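Local coordinates for protein tryptophan synthase alpha chain (Chlamydia trachomatis, PDB 6V82) that probably cleaves indoleglycerol phosphate to indole and glyceraldehyde 3-phosphate, as the alpha subunit of tryptophan synthase, in the last step of tryptophan biosynthesis, at residues L94-Y97 and Y98-L102; R104-D107 and Y108-R111; R111-A115 and G116-V120; G132-P136 and F137-L141. All blocks are in the same frame, centred on the assembly; numbering follows the deposited sequence.

Interaction 1: residues L94-Y97 and Y98-L102; sequences LYSY and YNPLL
A buried strand-to-helix turn joins Ser-96, the last residue of strand 92-96, and Tyr-97 just after it to Pro-100 and Leu-101 of the short helix 98-102. The axes of strand 94-96 and helix 98-102 make an angle of 110°. Ser-96 CB and OG lie against one branch of Leu-101, with OG 3.8 Å from Leu-101 CD1. Ser-96 OG donates to Tyr-97 O at 2.6 Å, on a lone pair in the carbonyl plane. OG stands anti to the backbone N (chi1 173°), which brings it close to the next peptide. The other branch of Leu-101 approaches Leu-94, CD2 to CD2 at 4.4 Å. In this TIM-barrel protein the turn lies at the C-terminal end of a barrel strand, where active sites of the fold are found. Pro-100 brings its ring CD to 3.4 Å from Tyr-97 O and also packs on Phe-49. Tyr-97 sends its ring away from the helix; its OH bonds to Asp-55, a predicted proton acceptor, and to Ala-54 N. Tyr-98 turns the other way, its ring edge-to-face with Phe-137 and its OH bonded to a polar side chain of another protein's chain.

Interaction 2: residues R104-D107 and Y108-R111; sequences RDLD and YLRR
The N-terminal turn of helix 106-115 is capped by Asp-105, whose OD1 accepts from Tyr-108 N at 3.1 Å. The carboxylate is met from above, with the donor 43° out of its plane. Asp-105 CG sits between its backbone N and carbonyl carbon (chi1 55°), which folds the acid back over the first turn. The ring of Tyr-108 is covered on one face by the aliphatic part of Arg-104: CD stands over the ring centre, 3.8 Å from the centroid, in a CH-pi contact, and CG reaches 3.7 Å from Tyr-108 CD2. The bend at chi2 lays CD over the ring, and the one at chi3 turns the guanidinium off it, its plane at 80° to the ring. Beyond the ring, Tyr-108 OH bonds to Ser-73 O, and Arg-104 NH2 bonds to the backbone of another protein's chain. This is one of the outer helices of the TIM barrel, lying between helices 73-84 and 136-144. On the side toward helix 136-144, Leu-106 CD1 meets Leu-109 CD1 at 4.1 Å, the two side chains crossing at about a right angle. Leu-106 also puts CD2 3.9 Å from Arg-110 NH2, with its CG over a face of that guanidinium. Asp-107 lies near both Arg-110 and Arg-111 without forming a salt bridge to either. A water that accepts from Arg-111 NH1 and weakly donates to Asp-107 OD2 spans the second pair; Arg-111 NH1 also forms a salt bridge with Glu-74.

Interaction 3: residues R111-A115 and G116-V120; sequences RLKDA and GINGV
Leu-112 and Ile-117 lie side by side and point the same way, Leu-112 CD2 4.0 Å from Ile-117 CG1, at the Schellman motif that ends helix 106-115 and leads into barrel strand 119-122. Both side chains also pack on Leu-94 of the neighbouring strand, in the layer between the sheet and the helices; Ile-117 touches Val-80 of helix 73-84 as well. Ile-117 carries CG1 anti to its carbonyl carbon (chi1 -66°), which turns that branch back to the leucine. The backbone holds the pair together: Ile-117 N donates to Leu-112 O at 3.1 Å, from 36° above the carbonyl plane. Gly-116 N donates to Lys-113 O and only weakly to Leu-112 O. Gly-116 takes up a phi of 138°, a backbone shape that the lack of a side chain allows. On the outer side Lys-113 starts away from the turn, but bends at chi2 and chi4 curl its amine back over it. Lys-113 NZ stays 4.0 Å from Ile-117 O, and a water bridges the two. That water accepts from Lys-113 NZ at 2.8 Å, and donates to Lys-113 O and Ile-117 O, each also at 2.8 Å.

Interaction 4: residues G132-P136 and F137-L141; sequences GEKSP and FFEDL
Phe-137 follows Pro-136, the residue that starts helix 136-144, and directs its ring away from the preceding loop. CG is anti to the backbone N (chi1 -172°), and the ring runs out to pack on Val-122 and Leu-109. Phe-138 comes next and carries the capping bond: its N donates to Ser-135 OG at 3.2 Å, nearly straight at 168°. The phenyl group is close to the same hydroxyl, with CD2 3.3 Å from Ser-135 OG and 3.5 Å from Ser-135 CB, so the serine lies against both the backbone and the ring base of one residue. Beyond it the ring meets that of Tyr-167 and packs on Pro-148 and Leu-150 of strand 147-153. Ser-135 is thus the N-cap of an outer helix in the beta-alpha-beta crossover that joins parallel strands 119-122 and 147-153 of the TIM barrel. Glu-139 N then donates to Ser-135 O at 3.0 Å, nearly along the C=O axis. Bent at chi2, the glutamate brings OE1 within 4.1 Å of Lys-134 CB, while the lysine chain extends away; OE1 is bonded to Tyr-167 OH, which also takes a bond from Ser-135 N. Asp-140 N closes the next helical bond, to Pro-136 O at 2.9 Å. Its side chain leans on Leu-106 and Leu-109 of helix 106-115, and its OD2 has a long, weak ion pair with a basic side chain of another protein's chain.

The four contacts follow one another along a single run of the TIM barrel: out of strand 92-96, through helices 98-102 and 106-115, along neighbouring strand 119-122 and into helix 136-144. Interactions 2 and 3 share Arg-111 and cover the start and end of helix 106-115, their centres about 10 Å apart. Interactions 1 and 3 meet in the sheet, where Leu-94 N probably bonds to Gly-119 O. Phe-137 of interaction 4 packs on Leu-101 of interaction 1 and Val-120 of interaction 3, while Leu-141 of interaction 4 meets Leu-109 of interaction 2. This shared packing joins the strand end beside the predicted catalytic Asp-55 to helices 98-102 and 136-144, which touch another protein's chain.

Interaction 1: residues L94-Y97 and Y98-L102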
loop_
_atom_site.group_PDB
_atom_site.type_symbol
_atom_site.label_atom_id
_atom_site.label_comp_id
_atom_site.label_asym_id
_atom_site.label_seq_id
_atom_site.Cartn_x
_atom_site.Cartn_y
_atom_site.Cartn_z
ATOM N N LEU A 94 5.101 -3.392 51.203
ATOM C CA LEU A 94 4.822 -4.043 49.931
ATOM C C LEU A 94 4.591 -2.965 48.881
ATOM O O LEU A 94 3.664 -2.152 49.001
ATOM C CB LEU A 94 3.615 -4.966 50.014
ATOM C CG LEU A 94 3.507 -5.794 48.733
ATOM C CD1 LEU A 94 4.678 -6.736 48.650
ATOM C CD2 LEU A 94 2.189 -6.570 48.676
ATOM N N TYR A 95 5.451 -2.942 47.870
ATOM C CA TYR A 95 5.299 -2.060 46.727
ATOM C C TYR A 95 4.709 -2.859 45.577
ATOM O O TYR A 95 5.234 -3.928 45.237
ATOM C CB TYR A 95 6.648 -1.464 46.334
ATOM C CG TYR A 95 6.637 -0.749 45.020
ATOM C CD1 TYR A 95 6.210 0.574 44.933
ATOM C CD2 TYR A 95 7.070 -1.389 43.862
ATOM C CE1 TYR A 95 6.207 1.244 43.718
ATOM C CE2 TYR A 95 7.084 -0.727 42.642
ATOM C CZ TYR A 95 6.647 0.587 42.575
ATOM O OH TYR A 95 6.638 1.231 41.361
ATOM N N SER A 96 3.625 -2.347 44.983
ATOM C CA SER A 96 2.902 -3.151 44.006
ATOM C C SER A 96 2.103 -2.285 43.051
ATOM O O SER A 96 1.728 -1.146 43.355
ATOM C CB SER A 96 1.960 -4.138 44.703
ATOM O OG SER A 96 1.139 -4.797 43.775
ATOM N N TYR A 97 1.822 -2.866 41.894
ATOM C CA TYR A 97 0.782 -2.350 41.026
ATOM C C TYR A 97 -0.583 -2.812 41.532
ATOM O O TYR A 97 -0.691 -3.731 42.344
ATOM C CB TYR A 97 1.038 -2.781 39.578
ATOM C CG TYR A 97 2.149 -1.954 39.001
ATOM C CD1 TYR A 97 3.473 -2.189 39.362
ATOM C CD2 TYR A 97 1.880 -0.890 38.164
ATOM C CE1 TYR A 97 4.492 -1.412 38.867
ATOM C CE2 TYR A 97 2.901 -0.097 37.663
ATOM C CZ TYR A 97 4.201 -0.370 38.021
ATOM O OH TYR A 97 5.221 0.399 37.528
ATOM N N TYR A 98 -1.633 -2.138 41.065
ATOM C CA TYR A 98 -2.941 -2.355 41.661
ATOM C C TYR A 98 -3.469 -3.744 41.345
ATOM O O TYR A 98 -4.015 -4.418 42.226
ATOM C CB TYR A 98 -3.921 -1.293 41.180
ATOM C CG TYR A 98 -5.247 -1.360 41.898
ATOM C CD1 TYR A 98 -5.353 -1.914 43.179
ATOM C CD2 TYR A 98 -6.402 -0.891 41.292
ATOM C CE1 TYR A 98 -6.595 -1.990 43.841
ATOM C CE2 TYR A 98 -7.623 -0.954 41.934
ATOM C CZ TYR A 98 -7.721 -1.499 43.204
ATOM O OH TYR A 98 -8.956 -1.533 43.803
ATOM N N ASN A 99 -3.311 -4.194 40.099
ATOM C CA ASN A 99 -4.043 -5.377 39.648
ATOM C C ASN A 99 -3.707 -6.650 40.425
ATOM O O ASN A 99 -4.644 -7.386 40.782
ATOM C CB ASN A 99 -3.835 -5.585 38.149
ATOM C CG ASN A 99 -4.869 -6.514 37.566
ATOM O OD1 ASN A 99 -6.068 -6.222 37.617
ATOM N ND2 ASN A 99 -4.427 -7.649 37.024
ATOM N N PRO A 100 -2.442 -6.985 40.707
ATOM C CA PRO A 100 -2.195 -8.197 41.508
ATOM C C PRO A 100 -2.875 -8.174 42.874
ATOM O O PRO A 100 -3.150 -9.246 43.431
ATOM C CB PRO A 100 -0.665 -8.226 41.629
ATOM C CG PRO A 100 -0.204 -7.482 40.414
ATOM C CD PRO A 100 -1.177 -6.361 40.284
ATOM N N LEU A 101 -3.147 -6.990 43.435
ATOM C CA LEU A 101 -3.888 -6.930 44.689
ATOM C C LEU A 101 -5.385 -6.845 44.446
ATOM O O LEU A 101 -6.162 -7.448 45.193
ATOM C CB LEU A 101 -3.405 -5.755 45.548
ATOM C CG LEU A 101 -1.943 -5.913 46.001
ATOM C CD1 LEU A 101 -1.359 -4.642 46.596
ATOM C CD2 LEU A 101 -1.839 -7.043 47.011
ATOM N N LEU A 102 -5.806 -6.153 43.384
ATOM C CA LEU A 102 -7.223 -6.137 43.024
ATOM C C LEU A 102 -7.754 -7.538 42.735
ATOM O O LEU A 102 -8.929 -7.822 42.989
ATOM C CB LEU A 102 -7.439 -5.228 41.813
ATOM C CG LEU A 102 -8.815 -5.230 41.152
ATOM C CD1 LEU A 102 -9.876 -4.672 42.082
ATOM C CD2 LEU A 102 -8.759 -4.446 39.851
#

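Interaction 2: residues R104-D107 and Y108-R111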
loop_
_atom_site.group_PDB
_atom_site.type_symbol
_atom_site.label_atom_id
_atom_site.label_comp_id
_atom_site.label_asym_id
_atom_site.label_seq_id
_atom_site.Cartn_x
_atom_site.Cartn_y
_atom_site.Cartn_z
ATOM N N ARG A 104 -6.753 -10.274 44.212
ATOM C CA ARG A 104 -6.850 -11.005 45.467
ATOM C C ARG A 104 -8.082 -10.507 46.226
ATOM O O ARG A 104 -8.883 -9.728 45.708
ATOM C CB ARG A 104 -5.563 -10.842 46.278
ATOM C CG ARG A 104 -4.286 -11.253 45.546
ATOM C CD ARG A 104 -3.988 -12.752 45.669
ATOM N NE ARG A 104 -5.084 -13.613 45.209
ATOM C CZ ARG A 104 -5.265 -13.996 43.945
ATOM N NH1 ARG A 104 -6.283 -14.779 43.627
ATOM N NH2 ARG A 104 -4.428 -13.590 42.995
ATOM N N ASP A 105 -8.252 -10.934 47.465
ATOM C CA ASP A 105 -9.413 -10.525 48.238
ATOM C C ASP A 105 -8.972 -9.957 49.582
ATOM O O ASP A 105 -7.775 -9.843 49.879
ATOM C CB ASP A 105 -10.380 -11.692 48.446
ATOM C CG ASP A 105 -9.717 -12.887 49.083
ATOM O OD1 ASP A 105 -8.480 -12.852 49.294
ATOM O OD2 ASP A 105 -10.437 -13.868 49.375
ATOM N N LEU A 106 -9.968 -9.614 50.406
ATOM C CA LEU A 106 -9.675 -9.050 51.718
ATOM C C LEU A 106 -8.868 -10.025 52.561
ATOM O O LEU A 106 -7.975 -9.617 53.322
ATOM C CB LEU A 106 -10.972 -8.670 52.425
ATOM C CG LEU A 106 -10.772 -7.865 53.703
ATOM C CD1 LEU A 106 -10.016 -6.580 53.397
ATOM C CD2 LEU A 106 -12.111 -7.565 54.319
ATOM N N ASP A 107 -9.145 -11.323 52.418
ATOM C CA ASP A 107 -8.444 -12.309 53.233
ATOM C C ASP A 107 -6.960 -12.341 52.902
ATOM O O ASP A 107 -6.125 -12.563 53.783
ATOM C CB ASP A 107 -9.058 -13.692 53.047
ATOM C CG ASP A 107 -8.347 -14.740 53.875
ATOM O OD1 ASP A 107 -8.544 -14.762 55.117
ATOM O OD2 ASP A 107 -7.565 -15.519 53.283
ATOM N N TYR A 108 -6.607 -12.121 51.636
ATOM C CA TYR A 108 -5.194 -12.100 51.288
ATOM C C TYR A 108 -4.491 -10.928 51.955
ATOM O O TYR A 108 -3.331 -11.044 52.366
ATOM C CB TYR A 108 -5.020 -12.045 49.777
ATOM C CG TYR A 108 -3.575 -12.112 49.357
ATOM C CD1 TYR A 108 -2.881 -13.315 49.383
ATOM C CD2 TYR A 108 -2.893 -10.962 48.951
ATOM C CE1 TYR A 108 -1.548 -13.375 49.003
ATOM C CE2 TYR A 108 -1.568 -11.014 48.569
ATOM C CZ TYR A 108 -0.906 -12.223 48.598
ATOM O OH TYR A 108 0.407 -12.279 48.211
ATOM N N LEU A 109 -5.182 -9.793 52.088
ATOM C CA LEU A 109 -4.591 -8.662 52.799
ATOM C C LEU A 109 -4.292 -9.022 54.250
ATOM O O LEU A 109 -3.214 -8.703 54.766
ATOM C CB LEU A 109 -5.519 -7.453 52.729
ATOM C CG LEU A 109 -5.688 -6.844 51.339
ATOM C CD1 LEU A 109 -6.609 -5.643 51.417
ATOM C CD2 LEU A 109 -4.330 -6.473 50.722
ATOM N N ARG A 110 -5.238 -9.690 54.919
ATOM C CA ARG A 110 -4.995 -10.180 56.270
ATOM C C ARG A 110 -3.818 -11.142 56.306
ATOM O O ARG A 110 -2.986 -11.074 57.219
ATOM C CB ARG A 110 -6.247 -10.857 56.829
ATOM C CG ARG A 110 -7.292 -9.870 57.310
ATOM C CD ARG A 110 -8.437 -10.556 58.017
ATOM N NE ARG A 110 -9.234 -11.325 57.073
ATOM C CZ ARG A 110 -10.459 -10.991 56.700
ATOM N NH1 ARG A 110 -11.114 -11.747 55.821
ATOM N NH2 ARG A 110 -11.029 -9.907 57.221
ATOM N N ARG A 111 -3.722 -12.040 55.320
ATOM C CA ARG A 111 -2.589 -12.960 55.290
ATOM C C ARG A 111 -1.271 -12.211 55.113
ATOM O O ARG A 111 -0.250 -12.610 55.685
ATOM C CB ARG A 111 -2.788 -14.010 54.189
ATOM C CG ARG A 111 -3.958 -14.974 54.453
ATOM C CD ARG A 111 -4.226 -15.892 53.248
ATOM N NE ARG A 111 -3.223 -16.952 53.153
ATOM C CZ ARG A 111 -2.691 -17.408 52.017
ATOM N NH1 ARG A 111 -3.048 -16.882 50.840
ATOM N NH2 ARG A 111 -1.777 -18.382 52.066
HETATM O O HOH W 1 -5.749 -15.434 50.413
#

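Interaction 3: residues R111-A115 and G116-V120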
loop_
_atom_site.group_PDB
_atom_site.type_symbol
_atom_site.label_atom_id
_atom_site.label_comp_id
_atom_site.label_asym_id
_atom_site.label_seq_id
_atom_site.Cartn_x
_atom_site.Cartn_y
_atom_site.Cartn_z
ATOM N N ARG A 111 -3.722 -12.040 55.320
ATOM C CA ARG A 111 -2.589 -12.960 55.290
ATOM C C ARG A 111 -1.271 -12.211 55.113
ATOM O O ARG A 111 -0.250 -12.610 55.685
ATOM C CB ARG A 111 -2.788 -14.010 54.189
ATOM C CG ARG A 111 -3.958 -14.974 54.453
ATOM C CD ARG A 111 -4.226 -15.892 53.248
ATOM N NE ARG A 111 -3.223 -16.952 53.153
ATOM C CZ ARG A 111 -2.691 -17.408 52.017
ATOM N NH1 ARG A 111 -3.048 -16.882 50.840
ATOM N NH2 ARG A 111 -1.777 -18.382 52.066
ATOM N N LEU A 112 -1.275 -11.112 54.356
ATOM C CA LEU A 112 -0.062 -10.303 54.223
ATOM C C LEU A 112 0.339 -9.695 55.564
ATOM O O LEU A 112 1.502 -9.779 55.980
ATOM C CB LEU A 112 -0.276 -9.201 53.192
ATOM C CG LEU A 112 -0.231 -9.536 51.707
ATOM C CD1 LEU A 112 -0.768 -8.334 50.934
ATOM C CD2 LEU A 112 1.188 -9.873 51.271
ATOM N N LYS A 113 -0.621 -9.058 56.241
ATOM C CA LYS A 113 -0.364 -8.470 57.548
ATOM C C LYS A 113 0.179 -9.513 58.513
ATOM O O LYS A 113 1.172 -9.276 59.212
ATOM C CB LYS A 113 -1.647 -7.849 58.097
ATOM C CG LYS A 113 -1.543 -7.416 59.542
ATOM C CD LYS A 113 -1.754 -5.917 59.716
ATOM C CE LYS A 113 -1.204 -5.426 61.045
ATOM N NZ LYS A 113 0.291 -5.523 61.016
ATOM N N ASP A 114 -0.457 -10.687 58.549
ATOM C CA ASP A 114 -0.003 -11.755 59.435
ATOM C C ASP A 114 1.385 -12.248 59.060
ATOM O O ASP A 114 2.145 -12.661 59.938
ATOM C CB ASP A 114 -0.995 -12.912 59.414
ATOM C CG ASP A 114 -2.325 -12.544 60.056
ATOM O OD1 ASP A 114 -2.436 -11.416 60.596
ATOM O OD2 ASP A 114 -3.263 -13.378 60.018
ATOM N N ALA A 115 1.751 -12.192 57.775
ATOM C CA ALA A 115 3.063 -12.697 57.388
ATOM C C ALA A 115 4.181 -11.750 57.816
ATOM O O ALA A 115 5.323 -12.190 58.015
ATOM C CB ALA A 115 3.107 -12.940 55.882
ATOM N N GLY A 116 3.875 -10.461 57.981
ATOM C CA GLY A 116 4.899 -9.501 58.321
ATOM C C GLY A 116 4.829 -8.169 57.592
ATOM O O GLY A 116 5.600 -7.265 57.928
ATOM N N ILE A 117 3.938 -8.011 56.602
ATOM C CA ILE A 117 3.861 -6.740 55.875
ATOM C C ILE A 117 3.248 -5.675 56.778
ATOM O O ILE A 117 2.301 -5.946 57.527
ATOM C CB ILE A 117 3.045 -6.888 54.578
ATOM C CG1 ILE A 117 3.747 -7.811 53.564
ATOM C CG2 ILE A 117 2.757 -5.514 53.975
ATOM C CD1 ILE A 117 5.164 -7.375 53.177
ATOM N N ASN A 118 3.785 -4.453 56.715
ATOM C CA ASN A 118 3.297 -3.347 57.531
ATOM C C ASN A 118 2.681 -2.219 56.732
ATOM O O ASN A 118 1.797 -1.527 57.240
ATOM C CB ASN A 118 4.434 -2.767 58.379
ATOM C CG ASN A 118 5.175 -3.836 59.150
ATOM O OD1 ASN A 118 6.335 -4.125 58.855
ATOM N ND2 ASN A 118 4.496 -4.459 60.124
ATOM N N GLY A 119 3.138 -1.991 55.516
ATOM C CA GLY A 119 2.576 -0.948 54.686
ATOM C C GLY A 119 2.436 -1.456 53.276
ATOM O O GLY A 119 3.139 -2.380 52.853
ATOM N N VAL A 120 1.512 -0.845 52.547
ATOM C CA VAL A 120 1.279 -1.172 51.150
ATOM C C VAL A 120 1.322 0.120 50.354
ATOM O O VAL A 120 0.635 1.091 50.690
ATOM C CB VAL A 120 -0.055 -1.914 50.941
ATOM C CG1 VAL A 120 -0.348 -2.057 49.463
ATOM C CG2 VAL A 120 0.006 -3.305 51.607
HETATM O O HOH W 2 2.483 -7.034 60.120
#

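Interaction 4: residues G132-P136 and F137-L141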
loop_
_atom_site.group_PDB
_atom_site.type_symbol
_atom_site.label_atom_id
_atom_site.label_comp_id
_atom_site.label_asym_id
_atom_site.label_seq_id
_atom_site.Cartn_x
_atom_site.Cartn_y
_atom_site.Cartn_z
ATOM N N GLY A 132 -15.961 13.174 48.602
ATOM C CA GLY A 132 -16.874 12.141 49.042
ATOM C C GLY A 132 -16.427 10.746 48.662
ATOM O O GLY A 132 -16.333 9.867 49.524
ATOM N N GLU A 133 -16.138 10.546 47.376
ATOM C CA GLU A 133 -15.815 9.225 46.844
ATOM C C GLU A 133 -14.764 8.514 47.692
ATOM O O GLU A 133 -13.722 9.085 48.021
ATOM C CB GLU A 133 -15.324 9.364 45.402
ATOM C CG GLU A 133 -14.831 8.068 44.781
ATOM C CD GLU A 133 -13.865 8.315 43.636
ATOM O OE1 GLU A 133 -13.113 7.384 43.262
ATOM O OE2 GLU A 133 -13.851 9.455 43.118
ATOM N N LYS A 134 -15.052 7.266 48.052
ATOM C CA LYS A 134 -14.160 6.453 48.865
ATOM C C LYS A 134 -13.365 5.489 47.985
ATOM O O LYS A 134 -13.664 5.285 46.806
ATOM C CB LYS A 134 -14.950 5.688 49.935
ATOM C CG LYS A 134 -15.702 6.594 50.913
ATOM C CD LYS A 134 -16.558 5.796 51.905
ATOM C CE LYS A 134 -17.456 6.715 52.740
ATOM N NZ LYS A 134 -18.594 6.004 53.418
ATOM N N SER A 135 -12.321 4.909 48.576
ATOM C CA SER A 135 -11.471 3.953 47.873
ATOM C C SER A 135 -11.667 2.583 48.484
ATOM O O SER A 135 -11.261 2.369 49.636
ATOM C CB SER A 135 -10.001 4.349 47.954
ATOM O OG SER A 135 -9.193 3.259 47.542
ATOM N N PRO A 136 -12.284 1.639 47.782
ATOM C CA PRO A 136 -12.486 0.318 48.389
ATOM C C PRO A 136 -11.195 -0.281 48.893
ATOM O O PRO A 136 -11.168 -0.815 50.012
ATOM C CB PRO A 136 -13.118 -0.515 47.258
ATOM C CG PRO A 136 -13.144 0.363 46.045
ATOM C CD PRO A 136 -13.000 1.780 46.504
ATOM N N PHE A 137 -10.104 -0.146 48.134
ATOM C CA PHE A 137 -8.878 -0.831 48.523
ATOM C C PHE A 137 -8.196 -0.150 49.708
ATOM O O PHE A 137 -7.673 -0.833 50.598
ATOM C CB PHE A 137 -7.926 -0.937 47.341
ATOM C CG PHE A 137 -6.739 -1.803 47.623
ATOM C CD1 PHE A 137 -6.865 -3.194 47.621
ATOM C CD2 PHE A 137 -5.509 -1.236 47.928
ATOM C CE1 PHE A 137 -5.770 -4.005 47.896
ATOM C CE2 PHE A 137 -4.408 -2.034 48.214
ATOM C CZ PHE A 137 -4.535 -3.422 48.195
ATOM N N PHE A 138 -8.172 1.186 49.743
ATOM C CA PHE A 138 -7.551 1.847 50.889
ATOM C C PHE A 138 -8.356 1.587 52.153
ATOM O O PHE A 138 -7.791 1.428 53.242
ATOM C CB PHE A 138 -7.409 3.354 50.651
ATOM C CG PHE A 138 -6.374 3.714 49.628
ATOM C CD1 PHE A 138 -5.204 2.988 49.519
ATOM C CD2 PHE A 138 -6.584 4.776 48.759
ATOM C CE1 PHE A 138 -4.260 3.321 48.570
ATOM C CE2 PHE A 138 -5.644 5.111 47.812
ATOM C CZ PHE A 138 -4.481 4.381 47.718
ATOM N N GLU A 139 -9.681 1.544 52.024
ATOM C CA GLU A 139 -10.513 1.137 53.147
ATOM C C GLU A 139 -10.130 -0.264 53.606
ATOM O O GLU A 139 -9.928 -0.505 54.801
ATOM C CB GLU A 139 -11.986 1.208 52.747
ATOM C CG GLU A 139 -12.877 1.847 53.791
ATOM C CD GLU A 139 -12.606 3.331 53.973
ATOM O OE1 GLU A 139 -12.700 4.084 52.973
ATOM O OE2 GLU A 139 -12.302 3.740 55.118
ATOM N N ASP A 140 -9.971 -1.187 52.651
ATOM C CA ASP A 140 -9.603 -2.563 52.973
ATOM C C ASP A 140 -8.268 -2.631 53.711
ATOM O O ASP A 140 -8.109 -3.437 54.637
ATOM C CB ASP A 140 -9.552 -3.408 51.696
ATOM C CG ASP A 140 -10.946 -3.805 51.177
ATOM O OD1 ASP A 140 -11.967 -3.310 51.703
ATOM O OD2 ASP A 140 -11.015 -4.622 50.227
ATOM N N LEU A 141 -7.295 -1.799 53.312
ATOM C CA LEU A 141 -6.008 -1.756 54.008
ATOM C C LEU A 141 -6.190 -1.324 55.454
ATOM O O LEU A 141 -5.664 -1.960 56.379
ATOM C CB LEU A 141 -5.045 -0.797 53.308
ATOM C CG LEU A 141 -4.394 -1.216 51.993
ATOM C CD1 LEU A 141 -3.338 -0.186 51.602
ATOM C CD2 LEU A 141 -3.775 -2.589 52.104
#